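Local coordinates for sporulation inhibitor of replication protein SirA (Bacillus subtilis, PDB 4TPS) that inhibits the initiation of DNA replication during sporulation, keeping the initiator DnaA from the replication origin and so preventing over-replication of the chromosome, at residues Arg9-Tyr14 with Ile120-Leu125; Tyr38-Leu43 with Met135-Lys140; His66-Leu71 with Tyr85-Ala90; Ala98-Met101 with Met106-Ile109. One frame throughout, in Å; residues are numbered along the deposited sequence.

Interaction 1 (Arg9-Tyr14 with Ile120-Leu125); sequences RHYYTY and IFFEVL. With ACT (acetate ion), chain F.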
loop_
_atom_site.group_PDB
_atom_site.type_symbol
_atom_site.label_atom_id
_atom_site.label_comp_id
_atom_site.label_asym_id
_atom_site.label_seq_id
_atom_site.Cartn_x
_atom_site.Cartn_y
_atom_site.Cartn_z
ATOM N N ARG A 9 16.872 8.021 13.474
ATOM C CA ARG A 9 16.167 7.367 12.392
ATOM C C ARG A 9 14.675 7.228 12.728
ATOM O O ARG A 9 14.307 7.081 13.883
ATOM C CB ARG A 9 16.787 5.978 12.131
ATOM C CG ARG A 9 18.152 6.008 11.476
ATOM C CD ARG A 9 19.284 6.244 12.470
ATOM N NE ARG A 9 19.382 5.139 13.406
ATOM C CZ ARG A 9 20.236 5.102 14.420
ATOM N NH1 ARG A 9 20.301 4.031 15.212
ATOM N NH2 ARG A 9 20.995 6.155 14.667
ATOM N N HIS A 10 13.824 7.366 11.706
ATOM C CA HIS A 10 12.372 7.265 11.906
ATOM C C HIS A 10 11.818 6.471 10.752
ATOM O O HIS A 10 11.829 6.935 9.598
ATOM C CB HIS A 10 11.765 8.664 11.939
ATOM C CG HIS A 10 10.295 8.687 12.254
ATOM N ND1 HIS A 10 9.544 9.853 12.283
ATOM C CD2 HIS A 10 9.468 7.706 12.669
ATOM C CE1 HIS A 10 8.307 9.554 12.668
ATOM N NE2 HIS A 10 8.247 8.261 12.908
ATOM N N TYR A 11 11.414 5.232 11.033
ATOM C CA TYR A 11 10.922 4.340 9.970
ATOM C C TYR A 11 9.416 4.142 10.117
ATOM O O TYR A 11 8.887 3.964 11.260
ATOM C CB TYR A 11 11.538 2.965 10.135
ATOM C CG TYR A 11 12.996 2.918 10.117
ATOM C CD1 TYR A 11 13.699 2.860 8.940
ATOM C CD2 TYR A 11 13.715 2.951 11.345
ATOM C CE1 TYR A 11 15.083 2.799 8.958
ATOM C CE2 TYR A 11 15.067 2.859 11.367
ATOM C CZ TYR A 11 15.757 2.787 10.192
ATOM O OH TYR A 11 17.144 2.693 10.318
ATOM N N TYR A 12 8.731 4.154 8.974
ATOM C CA TYR A 12 7.358 3.665 8.864
ATOM C C TYR A 12 7.454 2.317 8.155
ATOM O O TYR A 12 8.076 2.211 7.079
ATOM C CB TYR A 12 6.540 4.664 8.078
ATOM C CG TYR A 12 6.339 5.960 8.792
ATOM C CD1 TYR A 12 7.286 6.926 8.753
ATOM C CD2 TYR A 12 5.185 6.219 9.480
ATOM C CE1 TYR A 12 7.096 8.156 9.383
ATOM C CE2 TYR A 12 4.986 7.400 10.107
ATOM C CZ TYR A 12 5.942 8.396 10.055
ATOM O OH TYR A 12 5.670 9.591 10.773
ATOM N N THR A 13 6.897 1.290 8.800
ATOM C CA THR A 13 7.053 -0.086 8.343
ATOM C C THR A 13 5.686 -0.691 8.144
ATOM O O THR A 13 4.814 -0.597 9.017
ATOM C CB THR A 13 7.900 -0.887 9.306
ATOM O OG1 THR A 13 9.167 -0.244 9.511
ATOM C CG2 THR A 13 8.196 -2.271 8.794
ATOM N N TYR A 14 5.457 -1.177 6.913
ATOM C CA TYR A 14 4.174 -1.842 6.565
ATOM C C TYR A 14 4.406 -3.278 6.119
ATOM O O TYR A 14 5.468 -3.621 5.611
ATOM C CB TYR A 14 3.484 -1.067 5.419
ATOM C CG TYR A 14 2.902 0.264 5.815
ATOM C CD1 TYR A 14 3.698 1.419 5.855
ATOM C CD2 TYR A 14 1.558 0.396 6.048
ATOM C CE1 TYR A 14 3.143 2.651 6.156
ATOM C CE2 TYR A 14 0.979 1.633 6.360
ATOM C CZ TYR A 14 1.782 2.752 6.429
ATOM O OH TYR A 14 1.250 3.951 6.727
ATOM N N ILE A 120 17.405 -4.661 16.473
ATOM C CA ILE A 120 16.741 -5.563 17.412
ATOM C C ILE A 120 15.256 -5.798 16.995
ATOM O O ILE A 120 14.776 -6.941 16.956
ATOM C CB ILE A 120 16.876 -5.068 18.863
ATOM C CG1 ILE A 120 18.337 -5.350 19.331
ATOM C CG2 ILE A 120 15.900 -5.756 19.776
ATOM C CD1 ILE A 120 18.667 -4.797 20.662
ATOM N N PHE A 121 14.581 -4.709 16.633
ATOM C CA PHE A 121 13.202 -4.800 16.181
ATOM C C PHE A 121 13.092 -5.422 14.777
ATOM O O PHE A 121 12.219 -6.258 14.530
ATOM C CB PHE A 121 12.537 -3.444 16.243
ATOM C CG PHE A 121 12.334 -2.918 17.662
ATOM C CD1 PHE A 121 11.596 -3.626 18.570
ATOM C CD2 PHE A 121 12.827 -1.692 18.032
ATOM C CE1 PHE A 121 11.381 -3.179 19.868
ATOM C CE2 PHE A 121 12.631 -1.215 19.324
ATOM C CZ PHE A 121 11.903 -1.968 20.230
ATOM N N PHE A 122 13.982 -5.036 13.876
ATOM C CA PHE A 122 13.948 -5.531 12.500
ATOM C C PHE A 122 14.169 -7.027 12.506
ATOM O O PHE A 122 13.605 -7.730 11.668
ATOM C CB PHE A 122 14.999 -4.900 11.564
ATOM C CG PHE A 122 14.790 -3.415 11.254
ATOM C CD1 PHE A 122 13.562 -2.821 11.338
ATOM C CD2 PHE A 122 15.851 -2.663 10.728
ATOM C CE1 PHE A 122 13.389 -1.484 11.046
ATOM C CE2 PHE A 122 15.683 -1.326 10.419
ATOM C CZ PHE A 122 14.422 -0.751 10.528
ATOM N N GLU A 123 15.015 -7.532 13.393
ATOM C CA GLU A 123 15.260 -8.981 13.460
ATOM C C GLU A 123 13.977 -9.734 13.891
ATOM O O GLU A 123 13.676 -10.794 13.348
ATOM C CB GLU A 123 16.367 -9.298 14.458
ATOM C CG GLU A 123 16.879 -10.700 14.320
ATOM C CD GLU A 123 17.850 -10.903 13.134
ATOM O OE1 GLU A 123 18.454 -11.992 13.075
ATOM O OE2 GLU A 123 18.025 -10.028 12.245
ATOM N N VAL A 124 13.198 -9.193 14.829
ATOM C CA VAL A 124 11.936 -9.844 15.201
ATOM C C VAL A 124 10.985 -9.845 13.969
ATOM O O VAL A 124 10.442 -10.877 13.580
ATOM C CB VAL A 124 11.304 -9.116 16.377
ATOM C CG1 VAL A 124 9.894 -9.599 16.668
ATOM C CG2 VAL A 124 12.185 -9.254 17.625
ATOM N N LEU A 125 10.865 -8.712 13.329
ATOM C CA LEU A 125 9.985 -8.539 12.160
ATOM C C LEU A 125 10.346 -9.479 11.003
ATOM O O LEU A 125 9.486 -10.136 10.453
ATOM C CB LEU A 125 10.018 -7.062 11.676
ATOM C CG LEU A 125 9.348 -6.076 12.650
ATOM C CD1 LEU A 125 9.606 -4.654 12.182
ATOM C CD2 LEU A 125 7.886 -6.289 12.761
HETATM C C ACT F . 9.863 13.334 11.582
HETATM O O ACT F . 10.547 12.279 11.518
HETATM O OXT ACT F . 8.612 13.297 11.820
HETATM C CH3 ACT F . 10.523 14.675 11.356
#
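Phe-122, on the helix, drives the edge of its ring into the face of Tyr-11 on the strand, a T-shaped pair with centroids 5.0 Å apart and planes at 75°. The leading atom is CZ of Phe-122, which hangs over the middle of the tyrosine ring and lies 3.8 Å from Tyr-11 CE2, with the other ring carbons hardly farther off. In both residues CG lies anti to the carbonyl carbon (chi1 -58° for Tyr-11, -68° for Phe-122), and this sends the two side chains across the gap to meet at nearly a right angle. The phenol of Tyr-11 is held at its far end as well, because OH bonds to Glu-118 and Arg-141, so hydroxyl and ring face are both engaged. Cut back to an alanine, the Tyr-11 position would probably leave the Phe-122 edge without the surface it rests on, and Glu-118 and Arg-141 without a shared partner. Farther along, Thr-13 offers its methyl CG2 to Leu-125 CD1 at 4.4 Å, a looser apolar touch about one helical turn on from Phe-122. His-10 belongs to the other side of the strand: its ND1 donates a nearly straight bond of 2.7 Å to O of an acetate, probably from the crystallisation liquor, while NE2 is taken by Glu-108. One face of the imidazole lies against Tyr-12. Two residues apart, Tyr-11 and Thr-13 thus share one face of the strand, and helix 116-128 covers it: the layered packing of an alpha+beta fold, a helix laid on an antiparallel sheet.

Interaction 2 (Tyr38-Leu43 with Met135-Lys140); sequences YHWTSL and MDFNSK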
loop_
_atom_site.group_PDB
_atom_site.type_symbol
_atom_site.label_atom_id
_atom_site.label_comp_id
_atom_site.label_asym_id
_atom_site.label_seq_id
_atom_site.Cartn_x
_atom_site.Cartn_y
_atom_site.Cartn_z
ATOM N N TYR A 38 1.124 9.668 1.286
ATOM C CA TYR A 38 0.190 9.586 2.428
ATOM C C TYR A 38 0.691 10.280 3.700
ATOM O O TYR A 38 -0.049 10.997 4.362
ATOM C CB TYR A 38 -0.068 8.120 2.714
ATOM C CG TYR A 38 -1.025 7.838 3.816
ATOM C CD1 TYR A 38 -2.344 8.261 3.719
ATOM C CD2 TYR A 38 -0.632 7.135 4.963
ATOM C CE1 TYR A 38 -3.247 8.012 4.720
ATOM C CE2 TYR A 38 -1.542 6.874 5.967
ATOM C CZ TYR A 38 -2.848 7.314 5.822
ATOM O OH TYR A 38 -3.810 7.067 6.770
ATOM N N HIS A 39 1.955 10.073 4.019
ATOM C CA HIS A 39 2.500 10.577 5.255
ATOM C C HIS A 39 2.941 12.040 5.156
ATOM O O HIS A 39 2.973 12.716 6.183
ATOM C CB HIS A 39 3.651 9.698 5.724
ATOM C CG HIS A 39 3.177 8.391 6.293
ATOM N ND1 HIS A 39 2.583 8.284 7.530
ATOM C CD2 HIS A 39 3.110 7.169 5.757
ATOM C CE1 HIS A 39 2.188 7.042 7.730
ATOM N NE2 HIS A 39 2.556 6.341 6.690
ATOM N N TRP A 40 3.240 12.511 3.946
ATOM C CA TRP A 40 3.929 13.828 3.793
ATOM C C TRP A 40 3.436 14.742 2.745
ATOM O O TRP A 40 3.167 15.906 3.064
ATOM C CB TRP A 40 5.400 13.620 3.490
ATOM C CG TRP A 40 6.142 13.380 4.761
ATOM C CD1 TRP A 40 6.644 12.208 5.225
ATOM C CD2 TRP A 40 6.401 14.359 5.735
ATOM N NE1 TRP A 40 7.247 12.405 6.455
ATOM C CE2 TRP A 40 7.064 13.727 6.800
ATOM C CE3 TRP A 40 6.103 15.715 5.818
ATOM C CZ2 TRP A 40 7.458 14.399 7.921
ATOM C CZ3 TRP A 40 6.509 16.393 6.918
ATOM C CH2 TRP A 40 7.151 15.731 7.992
ATOM N N THR A 41 3.366 14.248 1.484
ATOM C CA THR A 41 3.117 15.103 0.287
ATOM C C THR A 41 1.830 15.896 0.510
ATOM O O THR A 41 0.828 15.393 1.051
ATOM C CB THR A 41 3.059 14.285 -1.038
ATOM O OG1 THR A 41 4.182 13.411 -1.152
ATOM C CG2 THR A 41 3.050 15.134 -2.277
ATOM N N SER A 42 1.846 17.149 0.081
ATOM C CA SER A 42 0.640 17.983 0.205
ATOM C C SER A 42 -0.253 17.674 -0.981
ATOM O O SER A 42 0.057 18.060 -2.075
ATOM C CB SER A 42 1.002 19.478 0.249
ATOM O OG SER A 42 2.061 19.655 1.165
ATOM N N LEU A 43 -1.293 16.888 -0.743
ATOM C CA LEU A 43 -2.151 16.413 -1.793
ATOM C C LEU A 43 -3.497 17.087 -1.622
ATOM O O LEU A 43 -3.877 17.490 -0.515
ATOM C CB LEU A 43 -2.361 14.887 -1.690
ATOM C CG LEU A 43 -1.166 13.960 -1.936
ATOM C CD1 LEU A 43 -1.610 12.524 -1.660
ATOM C CD2 LEU A 43 -0.562 14.131 -3.322
ATOM N N MET A 135 10.604 2.213 5.757
ATOM C CA MET A 135 10.887 3.385 4.988
ATOM C C MET A 135 11.140 4.554 5.929
ATOM O O MET A 135 10.286 4.841 6.800
ATOM C CB MET A 135 9.643 3.735 4.188
ATOM C CG MET A 135 9.251 2.718 3.092
ATOM S SD MET A 135 7.547 2.890 2.501
ATOM C CE MET A 135 6.640 2.087 3.799
ATOM N N ASP A 136 12.274 5.238 5.716
ATOM C CA ASP A 136 12.573 6.523 6.424
ATOM C C ASP A 136 12.437 7.642 5.389
ATOM O O ASP A 136 13.237 7.741 4.471
ATOM C CB ASP A 136 13.963 6.455 7.054
ATOM C CG ASP A 136 14.283 7.705 7.888
ATOM O OD1 ASP A 136 13.794 8.777 7.560
ATOM O OD2 ASP A 136 15.073 7.623 8.892
ATOM N N PHE A 137 11.390 8.458 5.536
ATOM C CA PHE A 137 11.068 9.515 4.604
ATOM C C PHE A 137 11.961 10.751 4.814
ATOM O O PHE A 137 11.939 11.659 4.008
ATOM C CB PHE A 137 9.609 9.965 4.806
ATOM C CG PHE A 137 8.602 8.863 4.597
ATOM C CD1 PHE A 137 8.542 8.179 3.373
ATOM C CD2 PHE A 137 7.762 8.506 5.574
ATOM C CE1 PHE A 137 7.663 7.149 3.181
ATOM C CE2 PHE A 137 6.881 7.464 5.390
ATOM C CZ PHE A 137 6.842 6.787 4.202
ATOM N N ASN A 138 12.718 10.758 5.907
ATOM C CA ASN A 138 13.649 11.857 6.179
ATOM C C ASN A 138 14.951 11.674 5.407
ATOM O O ASN A 138 15.498 12.605 4.852
ATOM C CB ASN A 138 13.974 11.984 7.680
ATOM C CG ASN A 138 12.743 12.149 8.585
ATOM O OD1 ASN A 138 12.780 11.828 9.805
ATOM N ND2 ASN A 138 11.706 12.742 8.054
ATOM N N SER A 139 15.473 10.457 5.411
ATOM C CA SER A 139 16.789 10.157 4.811
ATOM C C SER A 139 16.675 9.471 3.422
ATOM O O SER A 139 17.686 9.248 2.749
ATOM C CB SER A 139 17.462 9.205 5.775
ATOM O OG SER A 139 16.689 7.971 5.793
ATOM N N LYS A 140 15.450 9.074 3.049
ATOM C CA LYS A 140 15.190 8.367 1.747
ATOM C C LYS A 140 15.824 6.939 1.735
ATOM O O LYS A 140 16.192 6.434 0.732
ATOM C CB LYS A 140 15.639 9.213 0.525
ATOM C CG LYS A 140 14.783 8.976 -0.724
ATOM C CD LYS A 140 15.082 9.984 -1.871
ATOM C CE LYS A 140 13.843 10.396 -2.629
ATOM N NZ LYS A 140 13.724 9.458 -3.772
#
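His-39, the last helical residue of segment 38-43, meets Phe-137 through CD2, which comes within 3.8 Å of Phe-137 CE2. The two rings are inclined by only 29° but displaced along their planes, so little of either lies over the other, and the contact is made chiefly by that one phenyl carbon. The polar end of the imidazole is engaged elsewhere, NE2 bonding to Tyr-14 OH. Trp-40 then leaves helical geometry and brings the pyrrole part of its indole to the base of the same phenylalanine: CD1 lies 3.7 Å from Phe-137 CB, and NE1 is close behind. With CG anti to the carbonyl carbon (chi1 -60°), the ring of Phe-137 reaches in between strand 9-16 and the end of helix 28-39, where Tyr-12 and Phe-32 also meet it. Around it the chain is folded by Asp-136, whose OD1 accepts from Asn-138 N at 2.8 Å in an Asx turn and from Ser-139 N at 3.2 Å, the latter from well above the carboxylate plane. Across the segments the chemistry is aromatic and dispersive, so shape rather than polar pairing fits this partly solvent-facing cluster together, while hydrogen bonds inside the turn help fix the backbone carrying Phe-137.

Interaction 3 (His66-Leu71 with Tyr85-Ala90); sequences HMHQRL and YIYRIA
Helix-on-sheet packing, with one polar link at its margin, is exemplified where helix 64-75 lies against the strand 86-90. Tyr-87 carries most of it and is touched in two ways. Leu-71 sets its methyl CD1 over one face of the phenol, 3.9 Å from the ring centroid and 18° off the normal, a CH-pi contact; the nearest ring carbon is Tyr-87 CE1, at 3.7 Å. CB of Leu-71 lies over the same face, nearer the opposite edge, 4.0 Å from Tyr-87 CE2. Beyond the ring, the hydroxyl meets the imidazole of His-68: ND1 and Tyr-87 OH are 2.7 Å apart in a nearly straight hydrogen bond, and OH lies close to the plane of the imidazole. The two rings meet at their margins, with planes at 46°. His-68 leaves the helix with CG beside its backbone N (chi1 -81°), and from there its ring swings round until ND1 confronts the phenol. Lys-72 NZ bonds to the same oxygen, so the hydroxyl is gripped from the helix by two side chains. With a phenylalanine instead of Tyr-87, His-68 ND1 and Lys-72 would probably lose their common partner and the imidazole would be freer to turn. Tyr-85 adds a light touch, its CA 4.4 Å from His-68 CE1. Among its neighbours, strand 86-90 runs between strands 79-83 and 96-103, and Leu-71 also packs on Phe-100 of the latter; helix 116-128 lies alongside, receiving Met-67 on Val-124 and Leu-125 and Ile-89 on Phe-121.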
loop_
_atom_site.group_PDB
_atom_site.type_symbol
_atom_site.label_atom_id
_atom_site.label_comp_id
_atom_site.label_asym_id
_atom_site.label_seq_id
_atom_site.Cartn_x
_atom_site.Cartn_y
_atom_site.Cartn_z
ATOM N N HIS A 66 0.744 -11.912 17.945
ATOM C CA HIS A 66 1.939 -12.603 17.501
ATOM C C HIS A 66 3.183 -11.729 17.763
ATOM O O HIS A 66 4.183 -12.192 18.275
ATOM C CB HIS A 66 1.778 -12.972 16.027
ATOM C CG HIS A 66 2.855 -13.839 15.456
ATOM N ND1 HIS A 66 3.429 -14.895 16.128
ATOM C CD2 HIS A 66 3.434 -13.827 14.231
ATOM C CE1 HIS A 66 4.341 -15.460 15.362
ATOM N NE2 HIS A 66 4.350 -14.851 14.198
ATOM N N MET A 67 3.077 -10.459 17.410
ATOM C CA MET A 67 4.208 -9.512 17.635
ATOM C C MET A 67 4.521 -9.415 19.116
ATOM O O MET A 67 5.694 -9.419 19.485
ATOM C CB MET A 67 3.913 -8.153 17.029
ATOM C CG MET A 67 4.049 -8.079 15.539
ATOM S SD MET A 67 5.639 -8.691 14.934
ATOM C CE MET A 67 6.703 -7.663 15.861
ATOM N N HIS A 68 3.487 -9.258 19.966
ATOM C CA HIS A 68 3.706 -9.126 21.388
ATOM C C HIS A 68 4.500 -10.335 21.897
ATOM O O HIS A 68 5.463 -10.185 22.659
ATOM C CB HIS A 68 2.427 -9.076 22.176
ATOM C CG HIS A 68 1.758 -7.757 22.201
ATOM N ND1 HIS A 68 2.369 -6.627 22.677
ATOM C CD2 HIS A 68 0.481 -7.402 21.924
ATOM C CE1 HIS A 68 1.521 -5.615 22.651
ATOM N NE2 HIS A 68 0.366 -6.066 22.209
ATOM N N GLN A 69 4.076 -11.539 21.492
ATOM C CA GLN A 69 4.746 -12.743 21.947
ATOM C C GLN A 69 6.208 -12.791 21.533
ATOM O O GLN A 69 7.099 -13.082 22.351
ATOM C CB GLN A 69 3.981 -13.943 21.479
ATOM C CG GLN A 69 2.582 -13.963 22.103
ATOM C CD GLN A 69 1.619 -14.988 21.513
ATOM O OE1 GLN A 69 1.668 -15.310 20.322
ATOM N NE2 GLN A 69 0.695 -15.487 22.360
ATOM N N ARG A 70 6.444 -12.522 20.261
ATOM C CA ARG A 70 7.795 -12.530 19.739
ATOM C C ARG A 70 8.705 -11.461 20.339
ATOM O O ARG A 70 9.906 -11.732 20.650
ATOM C CB ARG A 70 7.759 -12.406 18.202
ATOM C CG ARG A 70 7.152 -13.593 17.480
ATOM C CD ARG A 70 8.071 -14.804 17.602
ATOM N NE ARG A 70 7.586 -15.992 16.869
ATOM C CZ ARG A 70 7.924 -16.324 15.626
ATOM N NH1 ARG A 70 8.772 -15.590 14.910
ATOM N NH2 ARG A 70 7.420 -17.439 15.089
ATOM N N LEU A 71 8.146 -10.287 20.533
ATOM C CA LEU A 71 8.908 -9.203 21.188
ATOM C C LEU A 71 9.284 -9.542 22.622
ATOM O O LEU A 71 10.440 -9.353 23.036
ATOM C CB LEU A 71 8.110 -7.901 21.147
ATOM C CG LEU A 71 8.017 -7.249 19.753
ATOM C CD1 LEU A 71 6.860 -6.254 19.750
ATOM C CD2 LEU A 71 9.325 -6.581 19.379
ATOM N N TYR A 85 0.867 -1.046 23.165
ATOM C CA TYR A 85 1.426 -1.283 21.817
ATOM C C TYR A 85 2.773 -0.656 21.521
ATOM O O TYR A 85 3.253 -0.741 20.378
ATOM C CB TYR A 85 0.393 -0.910 20.736
ATOM C CG TYR A 85 -0.061 0.505 20.789
ATOM C CD1 TYR A 85 0.613 1.470 20.086
ATOM C CD2 TYR A 85 -1.202 0.886 21.545
ATOM C CE1 TYR A 85 0.208 2.790 20.098
ATOM C CE2 TYR A 85 -1.596 2.209 21.594
ATOM C CZ TYR A 85 -0.881 3.150 20.850
ATOM O OH TYR A 85 -1.216 4.461 20.819
ATOM N N ILE A 86 3.364 0.002 22.529
ATOM C CA ILE A 86 4.668 0.661 22.448
ATOM C C ILE A 86 5.675 -0.143 23.237
ATOM O O ILE A 86 5.434 -0.514 24.416
ATOM C CB ILE A 86 4.600 2.094 23.007
ATOM C CG1 ILE A 86 3.573 2.921 22.263
ATOM C CG2 ILE A 86 5.960 2.761 22.978
ATOM C CD1 ILE A 86 3.137 4.193 22.966
ATOM N N TYR A 87 6.813 -0.429 22.590
ATOM C CA TYR A 87 7.989 -1.012 23.225
ATOM C C TYR A 87 9.138 -0.070 23.123
ATOM O O TYR A 87 9.361 0.509 22.101
ATOM C CB TYR A 87 8.348 -2.365 22.601
ATOM C CG TYR A 87 7.381 -3.502 22.937
ATOM C CD1 TYR A 87 6.124 -3.557 22.378
ATOM C CD2 TYR A 87 7.742 -4.521 23.811
ATOM C CE1 TYR A 87 5.269 -4.586 22.682
ATOM C CE2 TYR A 87 6.892 -5.565 24.107
ATOM C CZ TYR A 87 5.646 -5.576 23.554
ATOM O OH TYR A 87 4.800 -6.617 23.843
ATOM N N ARG A 88 9.888 0.070 24.200
ATOM C CA ARG A 88 11.022 0.977 24.224
ATOM C C ARG A 88 12.206 0.206 24.773
ATOM O O ARG A 88 12.087 -0.458 25.803
ATOM C CB ARG A 88 10.679 2.228 25.108
ATOM C CG ARG A 88 11.832 3.167 25.434
ATOM C CD ARG A 88 12.267 3.976 24.289
ATOM N NE ARG A 88 13.046 5.174 24.645
ATOM C CZ ARG A 88 14.293 5.218 25.063
ATOM N NH1 ARG A 88 14.778 6.416 25.264
ATOM N NH2 ARG A 88 15.048 4.112 25.253
ATOM N N ILE A 89 13.342 0.318 24.135
ATOM C CA ILE A 89 14.542 -0.366 24.528
ATOM C C ILE A 89 15.735 0.559 24.637
ATOM O O ILE A 89 15.823 1.574 23.962
ATOM C CB ILE A 89 14.913 -1.523 23.571
ATOM C CG1 ILE A 89 15.314 -1.005 22.192
ATOM C CG2 ILE A 89 13.755 -2.486 23.445
ATOM C CD1 ILE A 89 15.737 -2.091 21.255
ATOM N N ALA A 90 16.676 0.192 25.542
ATOM C CA ALA A 90 17.978 0.866 25.630
ATOM C C ALA A 90 19.048 -0.221 25.469
ATOM O O ALA A 90 18.924 -1.282 26.057
ATOM C CB ALA A 90 18.141 1.656 26.930
#

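Interaction 4 (Ala98-Met101 with Met106-Ile109); sequences ATFM and MIEI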
loop_
_atom_site.group_PDB
_atom_site.type_symbol
_atom_site.label_atom_id
_atom_site.label_comp_id
_atom_site.label_asym_id
_atom_site.label_seq_id
_atom_site.Cartn_x
_atom_site.Cartn_y
_atom_site.Cartn_z
ATOM N N ALA A 98 15.768 2.778 21.155
ATOM C CA ALA A 98 14.744 2.669 20.069
ATOM C C ALA A 98 13.373 2.462 20.646
ATOM O O ALA A 98 13.210 1.821 21.678
ATOM C CB ALA A 98 15.070 1.557 19.090
ATOM N N THR A 99 12.404 3.033 19.953
ATOM C CA THR A 99 10.982 2.933 20.208
ATOM C C THR A 99 10.298 2.242 19.079
ATOM O O THR A 99 10.549 2.600 17.936
ATOM C CB THR A 99 10.365 4.365 20.399
ATOM O OG1 THR A 99 11.153 5.120 21.350
ATOM C CG2 THR A 99 8.895 4.295 20.864
ATOM N N PHE A 100 9.404 1.312 19.429
ATOM C CA PHE A 100 8.597 0.502 18.464
ATOM C C PHE A 100 7.147 0.727 18.799
ATOM O O PHE A 100 6.739 0.542 19.965
ATOM C CB PHE A 100 9.000 -0.963 18.626
ATOM C CG PHE A 100 8.189 -1.950 17.796
ATOM C CD1 PHE A 100 6.965 -2.413 18.258
ATOM C CD2 PHE A 100 8.689 -2.434 16.600
ATOM C CE1 PHE A 100 6.255 -3.351 17.526
ATOM C CE2 PHE A 100 7.962 -3.359 15.892
ATOM C CZ PHE A 100 6.747 -3.803 16.363
ATOM N N MET A 101 6.352 1.153 17.822
ATOM C CA MET A 101 4.921 1.353 18.021
ATOM C C MET A 101 4.153 0.555 16.951
ATOM O O MET A 101 4.411 0.706 15.768
ATOM C CB MET A 101 4.599 2.845 17.841
ATOM C CG MET A 101 5.469 3.751 18.713
ATOM S SD MET A 101 5.448 5.551 18.478
ATOM C CE MET A 101 4.394 5.949 19.900
ATOM N N MET A 106 0.211 -0.274 10.597
ATOM C CA MET A 106 1.500 0.429 10.504
ATOM C C MET A 106 2.327 0.093 11.757
ATOM O O MET A 106 1.775 0.049 12.861
ATOM C CB MET A 106 1.317 1.968 10.358
ATOM C CG MET A 106 2.530 2.901 10.613
ATOM S SD MET A 106 1.891 4.631 10.548
ATOM C CE MET A 106 1.339 4.816 12.244
ATOM N N ILE A 107 3.616 -0.049 11.552
ATOM C CA ILE A 107 4.624 0.017 12.643
ATOM C C ILE A 107 5.494 1.269 12.475
ATOM O O ILE A 107 5.922 1.588 11.385
ATOM C CB ILE A 107 5.508 -1.245 12.597
ATOM C CG1 ILE A 107 4.677 -2.420 13.103
ATOM C CG2 ILE A 107 6.720 -1.106 13.516
ATOM C CD1 ILE A 107 5.291 -3.756 12.805
ATOM N N GLU A 108 5.789 1.957 13.570
ATOM C CA GLU A 108 6.667 3.102 13.499
ATOM C C GLU A 108 7.806 2.793 14.464
ATOM O O GLU A 108 7.586 2.338 15.599
ATOM C CB GLU A 108 6.005 4.349 13.968
ATOM C CG GLU A 108 5.260 5.181 13.011
ATOM C CD GLU A 108 4.958 6.546 13.624
ATOM O OE1 GLU A 108 5.837 7.438 13.857
ATOM O OE2 GLU A 108 3.819 6.688 13.934
ATOM N N ILE A 109 9.017 3.067 14.016
ATOM C CA ILE A 109 10.221 2.872 14.826
ATOM C C ILE A 109 11.017 4.198 14.830
ATOM O O ILE A 109 11.258 4.782 13.789
ATOM C CB ILE A 109 11.063 1.735 14.314
ATOM C CG1 ILE A 109 10.308 0.384 14.454
ATOM C CG2 ILE A 109 12.423 1.687 14.989
ATOM C CD1 ILE A 109 10.887 -0.759 13.653
#
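The phenyl ring of Phe-100 is the one aromatic group here, and two isoleucines of the partner strand press on it. Ile-107 CG2 comes to 3.5 Å from Phe-100 CE2, and the CD1 methyl of Ile-107 reaches the tip of the ring at Phe-100 CZ, 3.8 Å away. Ile-109 comes in lower down, its CG1 at 3.9 Å from Phe-100 CD2. The ring leans over the neighbouring strand because its CG lies anti to the backbone N, chi1 175°, and so it bridges both isoleucines; Phe-121 of helix 116-128 also meets this ring. Beneath the side chains the backbones pair antiparallel. Met-101 and Glu-108 form a hydrogen-bonded pair: Met-101 N donates to Glu-108 O at 2.8 Å, and Glu-108 N returns a bond of 2.9 Å to Met-101 O. Phe-100 and Ile-109 are the adjoining non-hydrogen-bonded pair, where Ile-109 CA points its hydrogen at Thr-99 O, 3.1 Å off. Met-101 and Glu-108 send their side chains to the other surface of the sheet, where the CB atoms lie side by side at 4.4 Å and the Glu-108 carboxylate bonds through OE1 to His-10. Backbone bonds thus set the register of the hairpin formed by strands 96-103 and 106-113, and its two surfaces differ: the Phe-100 side is apolar and covered by helices, the Met-101 side is mixed and carries the Glu-108 to His-10 link to strand 9-16.

In the fold
All four contacts reach one antiparallel sheet, but interaction 2 sits at its surface end, about 25 Å from interaction 3 between centres. Interaction 1, the most buried, and interaction 4 meet through neighbouring strands 9-16 and 106-113, joined by backbone bonds such as Thr-13 N to Ile-107 O. Interaction 3 continues the sheet through strand 86-90, and its Met-67 and Leu-71 pack on the helix of interaction 1. Tyr-12 and Tyr-14 carry strand 9-16 over to interaction 2. Chemistry follows place: interaction 4 combines backbone pairing with apolar packing, 1 and 2 rely on aromatic contact, and 3 adds a side-chain hydrogen bond to a partly exposed histidine.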